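Local structure of enterotoxin-like toxin X (Staphylococcus aureus, 5U75) at residues Y32-K37 against H134-K139; T39-S44 against L92-H97; I98-H103 against G117-N122. The protein acts as a superantigen and blocks phagocytosis and killing by human neutrophils, binding their surface glycoproteins in a sialic acid-dependent manner. One frame throughout, in Å; residues are numbered along the deposited sequence. Where two conformers were deposited one is given.

Contact 1. Residues Y32-K37 against H134-K139. With NDG (2-acetamido-2-deoxy-alpha-D-glucopyranose), chain B; GAL (beta-D-galactopyranose), chain C.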
loop_
_atom_site.group_PDB
_atom_site.type_symbol
_atom_site.label_atom_id
_atom_site.label_comp_id
_atom_site.label_asym_id
_atom_site.label_seq_id
_atom_site.Cartn_x
_atom_site.Cartn_y
_atom_site.Cartn_z
ATOM N N TYR A 32 2.539 5.949 -9.972
ATOM C CA TYR A 32 2.269 7.096 -9.136
ATOM C C TYR A 32 0.878 7.686 -9.442
ATOM O O TYR A 32 0.126 8.011 -8.529
ATOM C CB TYR A 32 3.337 8.179 -9.269
ATOM C CG TYR A 32 3.044 9.378 -8.408
ATOM C CD1 TYR A 32 3.397 9.395 -7.057
ATOM C CD2 TYR A 32 2.354 10.483 -8.921
ATOM C CE1 TYR A 32 3.098 10.477 -6.251
ATOM C CE2 TYR A 32 2.051 11.565 -8.120
ATOM C CZ TYR A 32 2.424 11.561 -6.789
ATOM O OH TYR A 32 2.125 12.632 -5.993
ATOM N N ASP A 33 0.546 7.825 -10.721
ATOM C CA ASP A 33 -0.719 8.480 -11.089
ATOM C C ASP A 33 -1.928 7.657 -10.672
ATOM O O ASP A 33 -2.928 8.223 -10.253
ATOM C CB ASP A 33 -0.781 8.772 -12.586
ATOM C CG ASP A 33 0.128 9.913 -12.995
ATOM O OD1 ASP A 33 0.488 10.770 -12.156
ATOM O OD2 ASP A 33 0.463 9.953 -14.187
ATOM N N ARG A 34 -1.826 6.343 -10.796
ATOM C CA ARG A 34 -2.879 5.443 -10.346
ATOM C C ARG A 34 -3.035 5.478 -8.834
ATOM O O ARG A 34 -4.120 5.728 -8.312
ATOM C CB ARG A 34 -2.587 4.012 -10.786
ATOM C CG ARG A 34 -3.566 3.012 -10.193
ATOM C CD ARG A 34 -3.481 1.651 -10.804
ATOM N NE ARG A 34 -4.330 0.696 -10.078
ATOM C CZ ARG A 34 -4.725 -0.479 -10.541
ATOM N NH1 ARG A 34 -5.513 -1.255 -9.803
ATOM N NH2 ARG A 34 -4.360 -0.898 -11.754
ATOM N N TYR A 35 -1.941 5.225 -8.124
ATOM C CA TYR A 35 -2.025 4.947 -6.690
ATOM C C TYR A 35 -1.971 6.171 -5.770
ATOM O O TYR A 35 -2.203 6.038 -4.559
ATOM C CB TYR A 35 -0.948 3.924 -6.335
ATOM C CG TYR A 35 -1.234 2.534 -6.850
ATOM C CD1 TYR A 35 -2.265 1.779 -6.306
ATOM C CD2 TYR A 35 -0.477 1.955 -7.871
ATOM C CE1 TYR A 35 -2.522 0.495 -6.736
ATOM C CE2 TYR A 35 -0.733 0.653 -8.318
ATOM C CZ TYR A 35 -1.758 -0.081 -7.746
ATOM O OH TYR A 35 -2.029 -1.374 -8.155
ATOM N N SER A 36 -1.670 7.361 -6.316
ATOM C CA SER A 36 -1.637 8.595 -5.532
ATOM C C SER A 36 -3.010 9.239 -5.353
ATOM O O SER A 36 -3.134 10.186 -4.589
ATOM C CB SER A 36 -0.687 9.638 -6.154
ATOM O OG SER A 36 -1.094 9.979 -7.463
ATOM N N LYS A 37 -4.020 8.725 -6.045
ATOM C CA LYS A 37 -5.373 9.279 -5.945
ATOM C C LYS A 37 -5.941 8.959 -4.578
ATOM O O LYS A 37 -5.835 7.824 -4.115
ATOM C CB LYS A 37 -6.267 8.711 -7.038
ATOM C CG LYS A 37 -5.795 9.120 -8.420
ATOM C CD LYS A 37 -6.860 8.882 -9.461
ATOM C CE LYS A 37 -6.441 9.473 -10.795
ATOM N NZ LYS A 37 -7.443 9.098 -11.828
ATOM N N HIS A 134 6.532 -3.429 -8.479
ATOM C CA HIS A 134 7.099 -2.905 -9.717
ATOM C C HIS A 134 6.069 -2.739 -10.849
ATOM O O HIS A 134 6.399 -2.182 -11.906
ATOM C CB HIS A 134 8.261 -3.812 -10.178
ATOM C CG HIS A 134 7.833 -5.164 -10.639
ATOM N ND1 HIS A 134 7.566 -6.208 -9.779
ATOM C CD2 HIS A 134 7.612 -5.642 -11.889
ATOM C CE1 HIS A 134 7.229 -7.273 -10.477
ATOM N NE2 HIS A 134 7.235 -6.949 -11.759
ATOM N N LYS A 135 4.839 -3.205 -10.630
ATOM C CA LYS A 135 3.804 -3.161 -11.637
ATOM C C LYS A 135 2.436 -3.014 -10.966
ATOM O O LYS A 135 2.302 -3.219 -9.762
ATOM C CB LYS A 135 3.845 -4.438 -12.494
ATOM C CG LYS A 135 3.629 -5.732 -11.734
ATOM C CD LYS A 135 3.739 -6.973 -12.599
ATOM C CE LYS A 135 3.440 -8.221 -11.788
ATOM N NZ LYS A 135 3.683 -9.497 -12.517
ATOM N N GLU A 136 1.427 -2.689 -11.767
ATOM C CA GLU A 136 0.060 -2.557 -11.258
ATOM C C GLU A 136 -0.490 -3.909 -10.823
ATOM O O GLU A 136 -0.015 -4.956 -11.236
ATOM C CB GLU A 136 -0.848 -1.923 -12.330
ATOM C CG GLU A 136 -0.454 -0.507 -12.674
ATOM C CD GLU A 136 -1.336 0.118 -13.750
ATOM O OE1 GLU A 136 -2.571 -0.031 -13.674
ATOM O OE2 GLU A 136 -0.788 0.772 -14.668
ATOM N N LEU A 137 -1.501 -3.895 -9.953
ATOM C CA LEU A 137 -2.249 -5.115 -9.653
ATOM C C LEU A 137 -2.807 -5.701 -10.947
ATOM O O LEU A 137 -3.354 -4.959 -11.772
ATOM C CB LEU A 137 -3.430 -4.783 -8.733
ATOM C CG LEU A 137 -4.316 -5.914 -8.227
ATOM C CD1 LEU A 137 -3.577 -6.807 -7.254
ATOM C CD2 LEU A 137 -5.569 -5.329 -7.569
ATOM N N GLN A 138 -2.722 -7.015 -11.090
ATOM C CA GLN A 138 -3.267 -7.700 -12.266
ATOM C C GLN A 138 -4.797 -7.561 -12.272
ATOM O O GLN A 138 -5.451 -7.696 -11.221
ATOM C CB GLN A 138 -2.864 -9.162 -12.285
ATOM C CG GLN A 138 -1.349 -9.394 -12.378
ATOM C CD GLN A 138 -0.710 -9.747 -11.028
ATOM O OE1 GLN A 138 -0.944 -9.067 -10.021
ATOM N NE2 GLN A 138 0.107 -10.797 -11.009
ATOM N N LYS A 139 -5.355 -7.267 -13.444
ATOM C CA LYS A 139 -6.802 -7.010 -13.580
ATOM C C LYS A 139 -7.656 -8.171 -13.093
ATOM O O LYS A 139 -8.696 -7.941 -12.481
ATOM C CB LYS A 139 -7.169 -6.648 -15.034
HETATM C C1 NDG B . -2.150 -14.265 -13.870
HETATM C C2 NDG B . -0.841 -13.626 -13.432
HETATM C C3 NDG B . -0.265 -14.392 -12.240
HETATM C C4 NDG B . -1.295 -14.317 -11.111
HETATM C C5 NDG B . -2.646 -14.882 -11.587
HETATM C C6 NDG B . -3.737 -14.691 -10.545
HETATM C C7 NDG B . 0.712 -12.406 -14.898
HETATM C C8 NDG B . 1.656 -12.522 -16.063
HETATM O O5 NDG B . -3.072 -14.205 -12.777
HETATM O O3 NDG B . 0.991 -13.814 -11.843
HETATM O O4 NDG B . -0.864 -15.076 -9.985
HETATM O O6 NDG B . -3.888 -13.279 -10.361
HETATM O O7 NDG B . 0.543 -11.335 -14.330
HETATM N N2 NDG B . 0.098 -13.539 -14.544
HETATM O O1 NDG B . -1.941 -15.637 -14.203
HETATM C C1 GAL C . -0.842 -14.379 -8.743
HETATM C C2 GAL C . -0.766 -15.443 -7.662
HETATM C C3 GAL C . -0.574 -14.802 -6.286
HETATM C C4 GAL C . 0.646 -13.877 -6.335
HETATM C C5 GAL C . 0.521 -12.849 -7.451
HETATM C C6 GAL C . 1.757 -11.961 -7.495
HETATM O O2 GAL C . -1.935 -16.257 -7.673
HETATM O O3 GAL C . -0.426 -15.846 -5.307
HETATM O O4 GAL C . 1.808 -14.685 -6.497
HETATM O O5 GAL C . 0.300 -13.499 -8.707
HETATM O O6 GAL C . 1.668 -10.958 -8.508
HETATM O O HOH W 1 -5.707 -3.553 -11.493
#
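R34 reaches E136 on a chain stretched out from CG to NE, with CG turned opposite the backbone N (chi1 173°), while Y35 swings the other way, its CG opposite the carbonyl carbon (chi1 -72°), and aims its hydroxyl at L137. The two, consecutive residues on helix 23-35, therefore run side by side toward the loop, with R34 CG lying over the face of the Y35 ring. At the far end R34 NH2 donates to E136 OE1 at 2.8 Å, forming a salt bridge. The carboxylate oxygen lies in the guanidinium plane and receives the proton on its anti lone pair, yet the two flat groups are turned 78° from each other. Y35 OH accepts a nearly straight bond from L137 N, 3.1 Å away, and is also hydrogen-bonded to the carboxylate of D96 on helix 92-104, so the buried phenol links the loop backbone to that helix. The same hydroxyl oxygen stands over one face of the R34 guanidinium, toward its rim. A water completes the grip: it accepts from R34 NH1 at 2.9 Å and donates to L137 O at 2.8 Å. One residue on, Q138 starts away from the helix, and its NE2 donates to O6 of the galactose at 3.0 Å, with weaker bonds to the neighbouring N-acetylglucosamine; K135 NZ bonds the fucose. Helix 23-35 thus holds from behind a loop of the probable sialic acid-binding motif, part of the V-shaped site for sialyl Lewis X in the C-terminal domain.

Contact 2. Residues T39-S44 against L92-H97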
loop_
_atom_site.group_PDB
_atom_site.type_symbol
_atom_site.label_atom_id
_atom_site.label_comp_id
_atom_site.label_asym_id
_atom_site.label_seq_id
_atom_site.Cartn_x
_atom_site.Cartn_y
_atom_site.Cartn_z
ATOM N N THR A 39 -9.031 8.859 -3.606
ATOM C CA THR A 39 -10.302 8.196 -3.613
ATOM C C THR A 39 -10.228 6.930 -4.436
ATOM O O THR A 39 -9.381 6.799 -5.349
ATOM C CB THR A 39 -11.399 9.098 -4.220
ATOM O OG1 THR A 39 -11.104 9.329 -5.596
ATOM C CG2 THR A 39 -11.451 10.430 -3.509
ATOM N N ILE A 40 -11.118 5.999 -4.110
ATOM C CA ILE A 40 -11.396 4.864 -4.965
ATOM C C ILE A 40 -12.797 4.330 -4.643
ATOM O O ILE A 40 -13.132 4.156 -3.474
ATOM C CB ILE A 40 -10.319 3.752 -4.821
ATOM C CG1 ILE A 40 -10.570 2.654 -5.860
ATOM C CG2 ILE A 40 -10.269 3.185 -3.402
ATOM C CD1 ILE A 40 -9.373 1.791 -6.144
ATOM N N ASN A 41 -13.615 4.105 -5.675
ATOM C CA ASN A 41 -14.966 3.519 -5.508
ATOM C C ASN A 41 -15.824 4.152 -4.411
ATOM O O ASN A 41 -16.511 3.447 -3.671
ATOM C CB ASN A 41 -14.863 2.017 -5.213
ATOM C CG ASN A 41 -14.263 1.227 -6.346
ATOM O OD1 ASN A 41 -14.217 1.676 -7.490
ATOM N ND2 ASN A 41 -13.817 0.019 -6.035
ATOM N N GLY A 42 -15.771 5.466 -4.260
ATOM C CA GLY A 42 -16.567 6.111 -3.204
ATOM C C GLY A 42 -15.943 6.126 -1.813
ATOM O O GLY A 42 -16.504 6.737 -0.895
ATOM N N LYS A 43 -14.788 5.470 -1.640
ATOM C CA LYS A 43 -14.008 5.615 -0.427
ATOM C C LYS A 43 -12.986 6.685 -0.639
ATOM O O LYS A 43 -12.610 6.954 -1.766
ATOM C CB LYS A 43 -13.324 4.311 -0.077
ATOM C CG LYS A 43 -14.343 3.266 0.296
ATOM C CD LYS A 43 -13.653 2.068 0.876
ATOM C CE LYS A 43 -14.661 1.090 1.478
ATOM N NZ LYS A 43 -15.495 0.347 0.489
ATOM N N SER A 44 -12.530 7.290 0.445
ATOM C CA SER A 44 -11.536 8.335 0.338
ATOM C C SER A 44 -10.696 8.433 1.581
ATOM O O SER A 44 -11.102 7.982 2.656
ATOM C CB SER A 44 -12.211 9.687 0.060
ATOM O OG SER A 44 -13.062 10.014 1.122
ATOM N N LEU A 92 -10.002 -6.544 -3.358
ATOM C CA LEU A 92 -8.547 -6.433 -3.430
ATOM C C LEU A 92 -8.106 -5.188 -4.219
ATOM O O LEU A 92 -7.102 -4.569 -3.888
ATOM C CB LEU A 92 -7.933 -7.717 -3.986
ATOM C CG LEU A 92 -6.397 -7.768 -4.067
ATOM C CD1 LEU A 92 -5.758 -7.429 -2.725
ATOM C CD2 LEU A 92 -5.998 -9.166 -4.526
ATOM N N LYS A 93 -8.882 -4.765 -5.225
ATOM C CA LYS A 93 -8.547 -3.538 -5.928
ATOM C C LYS A 93 -8.523 -2.376 -4.950
ATOM O O LYS A 93 -7.615 -1.554 -4.958
ATOM C CB LYS A 93 -9.508 -3.250 -7.079
ATOM C CG LYS A 93 -9.121 -2.026 -7.888
ATOM C CD LYS A 93 -10.098 -1.781 -9.036
ATOM C CE LYS A 93 -9.598 -0.692 -9.957
ATOM N NZ LYS A 93 -10.716 -0.191 -10.817
ATOM N N GLU A 94 -9.542 -2.330 -4.095
ATOM C CA GLU A 94 -9.660 -1.280 -3.099
ATOM C C GLU A 94 -8.531 -1.317 -2.063
ATOM O O GLU A 94 -7.915 -0.307 -1.763
ATOM C CB GLU A 94 -11.000 -1.436 -2.407
ATOM C CG GLU A 94 -11.396 -0.265 -1.561
ATOM C CD GLU A 94 -12.824 -0.401 -1.108
ATOM O OE1 GLU A 94 -13.754 -0.312 -1.937
ATOM O OE2 GLU A 94 -12.998 -0.579 0.110
ATOM N N LEU A 95 -8.271 -2.498 -1.521
ATOM C CA LEU A 95 -7.244 -2.647 -0.471
ATOM C C LEU A 95 -5.835 -2.410 -1.019
ATOM O O LEU A 95 -5.031 -1.679 -0.424
ATOM C CB LEU A 95 -7.374 -4.040 0.152
ATOM C CG LEU A 95 -6.708 -4.276 1.491
ATOM C CD1 LEU A 95 -7.176 -3.244 2.526
ATOM C CD2 LEU A 95 -7.005 -5.703 1.948
ATOM N N ASP A 96 -5.546 -3.021 -2.164
ATOM C CA ASP A 96 -4.313 -2.710 -2.934
ATOM C C ASP A 96 -4.125 -1.201 -3.128
ATOM O O ASP A 96 -3.057 -0.645 -2.873
ATOM C CB ASP A 96 -4.334 -3.468 -4.271
ATOM C CG ASP A 96 -3.196 -3.083 -5.188
ATOM O OD1 ASP A 96 -2.015 -3.421 -4.902
ATOM O OD2 ASP A 96 -3.497 -2.421 -6.198
ATOM N N HIS A 97 -5.188 -0.515 -3.530
ATOM C CA HIS A 97 -5.121 0.914 -3.735
ATOM C C HIS A 97 -4.734 1.675 -2.487
ATOM O O HIS A 97 -3.792 2.465 -2.497
ATOM C CB HIS A 97 -6.439 1.505 -4.262
ATOM C CG HIS A 97 -6.328 2.961 -4.532
ATOM N ND1 HIS A 97 -5.812 3.449 -5.710
ATOM C CD2 HIS A 97 -6.522 4.032 -3.729
ATOM C CE1 HIS A 97 -5.748 4.766 -5.644
ATOM N NE2 HIS A 97 -6.163 5.143 -4.445
#
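I40 and K43 are the ends of a type I' turn, and both face the first turns of helix 92-104. Two backbone bonds close this tight hairpin: I40 N donates to K43 O at 2.9 Å, and K43 N returns the favour to I40 O. N41 and G42 take the positive phi angles that such a turn needs. The hairpin comes closest to the helix where the CA atoms of I40 and E94 stand 6.7 Å apart. From there I40 lies along H97, the two side chains pointing opposite ways. Its CB sits over one face of the imidazole, a CH-pi contact 4.2 Å from the ring centroid, and its outer methyl CD1 reaches past to H97 CB at 3.5 Å. Both branches of I40 touch the histidine: CG1 stands opposite the backbone N (chi1 -173°), which carries CD1 toward K93 and H97, while CG2 lies near both the H97 ring and E94, 3.9 Å from H97 CD2 and 4.1 Å from E94 CG. The H97 ring is tied down at its polar end, since NE2 is hydrogen-bonded to K37 O in the link between helix 23-35 and the hairpin. On the other flank K43 pairs with E94 in a salt bridge, NZ to OE2 at 2.7 Å, though its hydrogen bonds are weak. E94 was modelled in two positions, and in this one OE2 lies implausibly close to K43 CE, so the details of that pairing are doubtful. The firmer part of the contact is therefore apolar: an isoleucine laid over a histidine face fits the hairpin to the helix, and the buried carboxylate of E94, met by K43, probably adds an attraction whose exact geometry is uncertain.

Contact 3. Residues I98-H103 against G117-N122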
loop_
_atom_site.group_PDB
_atom_site.type_symbol
_atom_site.label_atom_id
_atom_site.label_comp_id
_atom_site.label_asym_id
_atom_site.label_seq_id
_atom_site.Cartn_x
_atom_site.Cartn_y
_atom_site.Cartn_z
ATOM N N ILE A 98 -5.486 1.436 -1.419
ATOM C CA ILE A 98 -5.291 2.178 -0.173
ATOM C C ILE A 98 -3.911 1.888 0.424
ATOM O O ILE A 98 -3.227 2.799 0.893
ATOM C CB ILE A 98 -6.419 1.861 0.841
ATOM C CG1 ILE A 98 -7.766 2.346 0.272
ATOM C CG2 ILE A 98 -6.124 2.490 2.198
ATOM C CD1 ILE A 98 -8.978 1.856 1.034
ATOM N N ILE A 99 -3.495 0.623 0.373
ATOM C CA ILE A 99 -2.173 0.256 0.849
ATOM C C ILE A 99 -1.082 0.984 0.074
ATOM O O ILE A 99 -0.189 1.565 0.689
ATOM C CB ILE A 99 -1.949 -1.263 0.819
ATOM C CG1 ILE A 99 -2.795 -1.908 1.915
ATOM C CG2 ILE A 99 -0.470 -1.611 1.017
ATOM C CD1 ILE A 99 -2.947 -3.407 1.764
ATOM N N ARG A 100 -1.137 0.967 -1.250
ATOM C CA ARG A 100 -0.082 1.637 -2.027
ATOM C C ARG A 100 -0.114 3.146 -1.840
ATOM O O ARG A 100 0.942 3.783 -1.798
ATOM C CB ARG A 100 -0.126 1.241 -3.501
ATOM C CG ARG A 100 0.032 -0.239 -3.715
ATOM C CD ARG A 100 0.582 -0.585 -5.085
ATOM N NE ARG A 100 0.198 -1.916 -5.486
ATOM C CZ ARG A 100 0.709 -2.613 -6.500
ATOM N NH1 ARG A 100 1.717 -2.142 -7.222
ATOM N NH2 ARG A 100 0.212 -3.810 -6.770
ATOM N N PHE A 101 -1.314 3.726 -1.668
ATOM C CA PHE A 101 -1.429 5.136 -1.300
ATOM C C PHE A 101 -0.630 5.478 -0.027
ATOM O O PHE A 101 0.111 6.468 0.011
ATOM C CB PHE A 101 -2.910 5.515 -1.120
ATOM C CG PHE A 101 -3.128 6.954 -0.786
ATOM C CD1 PHE A 101 -3.073 7.399 0.536
ATOM C CD2 PHE A 101 -3.411 7.882 -1.793
ATOM C CE1 PHE A 101 -3.291 8.738 0.853
ATOM C CE2 PHE A 101 -3.636 9.215 -1.477
ATOM C CZ PHE A 101 -3.579 9.646 -0.159
ATOM N N ALA A 102 -0.753 4.624 0.992
ATOM C CA ALA A 102 0.014 4.774 2.238
ATOM C C ALA A 102 1.530 4.693 2.010
ATOM O O ALA A 102 2.303 5.444 2.623
ATOM C CB ALA A 102 -0.433 3.744 3.245
ATOM N N HIS A 103 1.953 3.817 1.105
ATOM C CA HIS A 103 3.380 3.768 0.706
ATOM C C HIS A 103 3.854 5.020 -0.007
ATOM O O HIS A 103 4.942 5.546 0.296
ATOM C CB HIS A 103 3.679 2.533 -0.134
ATOM C CG HIS A 103 3.666 1.262 0.646
ATOM N ND1 HIS A 103 4.818 0.642 1.076
ATOM C CD2 HIS A 103 2.643 0.501 1.101
ATOM C CE1 HIS A 103 4.507 -0.454 1.737
ATOM N NE2 HIS A 103 3.193 -0.564 1.768
ATOM N N GLY A 117 10.193 -5.572 -5.135
ATOM C CA GLY A 117 9.876 -6.239 -3.892
ATOM C C GLY A 117 8.371 -6.270 -3.683
ATOM O O GLY A 117 7.596 -5.586 -4.370
ATOM N N ASN A 118 7.968 -7.068 -2.722
ATOM C CA ASN A 118 6.559 -7.301 -2.478
ATOM C C ASN A 118 6.049 -6.615 -1.245
ATOM O O ASN A 118 6.735 -6.543 -0.223
ATOM C CB ASN A 118 6.279 -8.774 -2.330
ATOM C CG ASN A 118 6.613 -9.554 -3.579
ATOM O OD1 ASN A 118 6.557 -9.021 -4.693
ATOM N ND2 ASN A 118 6.996 -10.809 -3.394
ATOM N N ILE A 119 4.802 -6.165 -1.355
ATOM C CA ILE A 119 3.989 -5.764 -0.213
ATOM C C ILE A 119 3.037 -6.936 0.042
ATOM O O ILE A 119 2.379 -7.414 -0.885
ATOM C CB ILE A 119 3.207 -4.480 -0.537
ATOM C CG1 ILE A 119 4.152 -3.356 -0.952
ATOM C CG2 ILE A 119 2.359 -4.048 0.658
ATOM C CD1 ILE A 119 3.462 -2.227 -1.703
ATOM N N VAL A 120 2.956 -7.425 1.283
ATOM C CA VAL A 120 2.159 -8.599 1.583
ATOM C C VAL A 120 1.075 -8.300 2.612
ATOM O O VAL A 120 1.372 -7.883 3.717
ATOM C CB VAL A 120 3.039 -9.777 2.070
ATOM C CG1 VAL A 120 2.187 -11.017 2.325
ATOM C CG2 VAL A 120 4.144 -10.056 1.042
ATOM N N ILE A 121 -0.179 -8.557 2.245
ATOM C CA ILE A 121 -1.292 -8.477 3.161
ATOM C C ILE A 121 -1.354 -9.830 3.870
ATOM O O ILE A 121 -1.566 -10.853 3.210
ATOM C CB ILE A 121 -2.630 -8.206 2.422
ATOM C CG1 ILE A 121 -2.533 -6.970 1.515
ATOM C CG2 ILE A 121 -3.756 -8.040 3.431
ATOM C CD1 ILE A 121 -3.724 -6.775 0.591
ATOM N N ASN A 122 -1.134 -9.842 5.190
ATOM C CA ASN A 122 -1.181 -11.056 5.989
ATOM C C ASN A 122 -2.502 -11.148 6.705
ATOM O O ASN A 122 -2.941 -10.165 7.318
ATOM C CB ASN A 122 -0.054 -11.038 7.023
ATOM C CG ASN A 122 1.303 -10.969 6.358
ATOM O OD1 ASN A 122 1.666 -11.873 5.608
ATOM N ND2 ASN A 122 2.010 -9.873 6.551
#
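Packing of the helix onto the mixed sheet is the core of the beta-grasp fold, and here I99, R100 and H103 of helix 92-104 meet I119 and I121 of strand 118-123. The axes of the two short segments pass 10.7 Å apart, at 130° between their directions. I119 fits against I99, R100 and H103 together. Its CD1 methyl sits almost squarely over the imidazole of H103, 3.9 Å from the centroid, in a CH-pi contact, while its CG2 touches I99 CG2 at 3.8 Å. The other arm of I99 does separate work: with CG1 opposite the carbonyl carbon (chi1 -71°), CD1 reaches I121 CG1 at 3.6 Å. R100 adds a looser touch from its CG, sending its guanidinium on to D96 and K135. V154 of the adjacent strand 151-160 continues the same apolar layer beside I99 and I119. H103 brings a polar ring into this layer: ND1 is hydrogen-bonded to Y106 OH, but buried NE2, 3.8 Å from I119 CG2, has no polar partner in the model. Apolar surroundings at NE2 would probably disfavour a charged ring, leaving ND1 to make the polar link while one face takes the I119 methyl.

Helix 92-104 ties all three contacts together. Contacts 2 and 3 take successive turns of it, and contact 1 also reaches it through polar bonds from both of its segments. Contact 3 is the core one, apolar and fully buried between helix and sheet. Contacts 1 and 2 lie further out and are partly buried, each bringing an element from early in the chain, helix 23-35 or the 39-44 hairpin, against the loop after strand 128-132 or helix 92-104, and each including a salt bridge. They differ in how polar they are: contact 1 relies on hydrogen bonds, a water and charge behind the glycan site, contact 2 on isoleucine against histidine. K37 connects these two.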